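Local coordinates for protein phenylalanine hydroxylase (PDB 2V27) that probably hydroxylates L-phenylalanine to L-tyrosine, using tetrahydrobiopterin, molecular oxygen and a bound iron, as the first step of phenylalanine breakdown, at residues E46-L56 / I124-N133. Numbering follows the deposited sequence.
Sequences EYHEGLAKLNL and IFGHCPLLTN. With FE (Fe (III) ion), chain E.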
# COMPACT_ATOMS: atom_id res chain seq x y z
N GLU B 46 -19.50 -20.29 10.43
CA GLU B 46 -18.65 -21.02 11.38
C GLU B 46 -18.11 -20.07 12.47
O GLU B 46 -17.95 -20.44 13.62
CB GLU B 46 -17.49 -21.72 10.66
CG GLU B 46 -17.94 -22.78 9.61
CD GLU B 46 -18.11 -22.25 8.17
OE1 GLU B 46 -18.47 -21.07 7.99
OE2 GLU B 46 -17.77 -23.05 7.27
N TYR B 47 -17.81 -18.84 12.04
CA TYR B 47 -17.32 -17.81 12.92
C TYR B 47 -18.44 -17.37 13.90
O TYR B 47 -18.20 -17.29 15.11
CB TYR B 47 -16.77 -16.61 12.11
CG TYR B 47 -16.36 -15.46 13.00
CD1 TYR B 47 -15.05 -15.39 13.51
CD2 TYR B 47 -17.28 -14.47 13.36
CE1 TYR B 47 -14.66 -14.32 14.32
CE2 TYR B 47 -16.91 -13.41 14.20
CZ TYR B 47 -15.61 -13.34 14.68
OH TYR B 47 -15.27 -12.33 15.52
N HIS B 48 -19.66 -17.12 13.39
CA HIS B 48 -20.77 -16.76 14.25
C HIS B 48 -21.07 -17.87 15.28
O HIS B 48 -21.29 -17.56 16.46
CB HIS B 48 -21.99 -16.46 13.42
CG HIS B 48 -21.90 -15.14 12.71
ND1 HIS B 48 -22.04 -13.94 13.37
CD2 HIS B 48 -21.70 -14.84 11.41
CE1 HIS B 48 -21.94 -12.95 12.50
NE2 HIS B 48 -21.76 -13.47 11.29
N GLU B 49 -21.00 -19.13 14.85
CA GLU B 49 -21.14 -20.24 15.79
C GLU B 49 -20.08 -20.15 16.92
O GLU B 49 -20.40 -20.28 18.13
CB GLU B 49 -21.00 -21.58 15.08
CG GLU B 49 -21.12 -22.75 16.14
CD GLU B 49 -21.00 -24.12 15.54
OE1 GLU B 49 -20.40 -24.24 14.43
OE2 GLU B 49 -21.55 -25.07 16.16
N GLY B 50 -18.84 -19.83 16.54
CA GLY B 50 -17.76 -19.69 17.50
C GLY B 50 -17.98 -18.53 18.45
O GLY B 50 -17.68 -18.64 19.65
N LEU B 51 -18.52 -17.40 17.96
CA LEU B 51 -18.90 -16.32 18.89
C LEU B 51 -19.91 -16.78 19.97
O LEU B 51 -19.82 -16.39 21.13
CB LEU B 51 -19.51 -15.13 18.13
CG LEU B 51 -18.52 -14.18 17.45
CD1 LEU B 51 -19.39 -13.05 16.78
CD2 LEU B 51 -17.48 -13.57 18.43
N ALA B 52 -20.88 -17.59 19.55
CA ALA B 52 -21.95 -18.07 20.45
C ALA B 52 -21.29 -18.98 21.51
O ALA B 52 -21.70 -18.96 22.70
CB ALA B 52 -22.92 -18.82 19.69
N LYS B 53 -20.30 -19.79 21.10
CA LYS B 53 -19.55 -20.58 22.08
C LYS B 53 -18.70 -19.77 23.05
O LYS B 53 -18.61 -20.17 24.21
CB LYS B 53 -18.66 -21.61 21.38
CG LYS B 53 -19.46 -22.68 20.66
CD LYS B 53 -18.56 -23.68 19.90
CE LYS B 53 -19.40 -24.66 19.13
NZ LYS B 53 -18.51 -25.67 18.41
N LEU B 54 -18.03 -18.70 22.60
CA LEU B 54 -17.14 -17.91 23.48
C LEU B 54 -17.90 -17.01 24.43
O LEU B 54 -17.41 -16.75 25.54
CB LEU B 54 -16.15 -17.01 22.69
CG LEU B 54 -15.09 -17.77 21.93
CD1 LEU B 54 -14.21 -16.72 21.25
CD2 LEU B 54 -14.24 -18.70 22.80
N ASN B 55 -19.05 -16.48 23.99
CA ASN B 55 -19.79 -15.51 24.79
C ASN B 55 -18.86 -14.43 25.34
O ASN B 55 -18.84 -14.16 26.53
CB ASN B 55 -20.59 -16.25 25.87
CG ASN B 55 -21.48 -15.35 26.74
OD1 ASN B 55 -21.84 -14.25 26.36
ND2 ASN B 55 -21.87 -15.88 27.92
N LEU B 56 -18.13 -13.77 24.44
CA LEU B 56 -17.20 -12.71 24.82
C LEU B 56 -17.92 -11.52 25.47
O LEU B 56 -19.05 -11.19 25.08
CB LEU B 56 -16.43 -12.23 23.57
CG LEU B 56 -15.50 -13.29 22.94
CD1 LEU B 56 -14.93 -12.67 21.67
CD2 LEU B 56 -14.37 -13.75 23.86
N ILE B 124 -8.30 -12.15 19.93
CA ILE B 124 -9.46 -12.76 20.57
C ILE B 124 -10.72 -12.61 19.70
O ILE B 124 -11.46 -13.57 19.53
CB ILE B 124 -9.65 -12.22 22.03
CG1 ILE B 124 -8.48 -12.68 22.91
CG2 ILE B 124 -10.97 -12.69 22.63
CD1 ILE B 124 -8.63 -12.31 24.38
N PHE B 125 -10.95 -11.41 19.14
CA PHE B 125 -12.09 -11.23 18.29
C PHE B 125 -11.88 -11.86 16.90
O PHE B 125 -12.78 -12.54 16.33
CB PHE B 125 -12.45 -9.75 18.19
CG PHE B 125 -13.76 -9.52 17.53
CD1 PHE B 125 -14.93 -9.30 18.28
CD2 PHE B 125 -13.80 -9.46 16.16
CE1 PHE B 125 -16.18 -9.09 17.62
CE2 PHE B 125 -14.98 -9.25 15.50
CZ PHE B 125 -16.16 -9.06 16.19
N GLY B 126 -10.69 -11.64 16.33
CA GLY B 126 -10.46 -12.13 14.96
C GLY B 126 -10.27 -13.64 14.81
O GLY B 126 -10.73 -14.21 13.80
N HIS B 127 -9.48 -14.26 15.72
CA HIS B 127 -9.10 -15.69 15.58
C HIS B 127 -9.79 -16.66 16.55
O HIS B 127 -10.20 -17.76 16.19
CB HIS B 127 -7.59 -15.87 15.68
CG HIS B 127 -6.81 -15.23 14.55
ND1 HIS B 127 -7.07 -15.45 13.21
CD2 HIS B 127 -5.81 -14.33 14.59
CE1 HIS B 127 -6.24 -14.73 12.48
NE2 HIS B 127 -5.47 -14.03 13.28
N CYS B 128 -9.95 -16.23 17.80
CA CYS B 128 -10.37 -17.20 18.81
C CYS B 128 -11.77 -17.82 18.53
O CYS B 128 -11.99 -19.00 18.82
CB CYS B 128 -10.27 -16.58 20.20
SG CYS B 128 -8.57 -16.54 20.76
N PRO B 129 -12.73 -17.06 17.98
CA PRO B 129 -14.00 -17.76 17.73
C PRO B 129 -13.86 -18.98 16.78
O PRO B 129 -14.56 -20.01 16.96
CB PRO B 129 -14.90 -16.69 17.10
CG PRO B 129 -14.34 -15.39 17.61
CD PRO B 129 -12.82 -15.62 17.62
N LEU B 130 -12.97 -18.90 15.80
CA LEU B 130 -12.76 -20.04 14.94
C LEU B 130 -11.91 -21.17 15.54
O LEU B 130 -11.97 -22.31 15.05
CB LEU B 130 -12.24 -19.56 13.56
CG LEU B 130 -13.40 -19.00 12.73
CD1 LEU B 130 -12.77 -18.15 11.59
CD2 LEU B 130 -14.27 -20.09 12.16
N LEU B 131 -11.17 -20.86 16.62
CA LEU B 131 -10.44 -21.91 17.30
C LEU B 131 -11.35 -22.84 18.11
O LEU B 131 -10.91 -23.91 18.59
CB LEU B 131 -9.31 -21.35 18.19
CG LEU B 131 -8.10 -20.74 17.44
CD1 LEU B 131 -7.17 -19.96 18.43
CD2 LEU B 131 -7.30 -21.82 16.72
N THR B 132 -12.65 -22.47 18.22
CA THR B 132 -13.64 -23.41 18.78
C THR B 132 -14.16 -24.40 17.72
O THR B 132 -14.90 -25.35 18.04
CB THR B 132 -14.89 -22.70 19.40
OG1 THR B 132 -15.68 -22.13 18.32
CG2 THR B 132 -14.54 -21.68 20.38
N ASN B 133 -13.83 -24.14 16.44
CA ASN B 133 -14.27 -24.96 15.32
C ASN B 133 -13.20 -26.04 15.07
O ASN B 133 -11.99 -25.73 14.94
CB ASN B 133 -14.46 -24.06 14.09
CG ASN B 133 -14.84 -24.82 12.80
OD1 ASN B 133 -16.01 -24.79 12.35
ND2 ASN B 133 -13.86 -25.47 12.18
FE FE E . -3.84 -12.67 12.94
O HOH W 1 -17.35 -23.72 16.71
O HOH W 2 -1.96 -11.45 12.69
O HOH W 3 -2.72 -13.32 14.59
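Y47 reaches across to the backbone of F125. Its OH donates a hydrogen bond to F125 O, 2.6 Å away, with the donor tilted 32° from the carbonyl plane. The acceptor lies in the plane of the tyrosine ring, at its edge. The same OH sits over one face of the F125 ring, offset toward the rim, 3.1 Å from CE2. The two side chains cross at about a right angle. With CG anti to the backbone N (chi1 175°), Y47 runs side by side with P129, and its CE1 is 3.5 Å from P129 CG. L130 CG touches the ring edge. Y47 is thus a knob among F125, G126, P129 and L130. P129 in turn is a knob among Y47, G50, L51 and L54, so the knobs-into-holes packing is mutual. The helical segments 46-54 and 124-131 cross at about a right angle (91°), with their axes 7.5 Å apart at closest approach. G50 has no side chain to meet P129 O, and its CA comes within 3.3 Å of that oxygen in a CH...O contact. P129 O also accepts a hydrogen bond from T132 OG1 (2.8 Å). A water joins T132 OG1 to K53 NZ. Farther along, L54 CD1 packs on P129 and C128, and L56 CD2 meets I124 CG2. Helix 120-131 carries two of the iron ligands, H122 and H127, of this biopterin-dependent hydroxylase. The CB of H127 is directed away from segment 46-56, and its NE2 binds the ferric ion, together with H122, E167 and waters. F125 also stacks on F121 and meets F32 edge-to-face. E46 lays its CB near L130 CD2, while its OE2 accepts a hydrogen bond from V230 N.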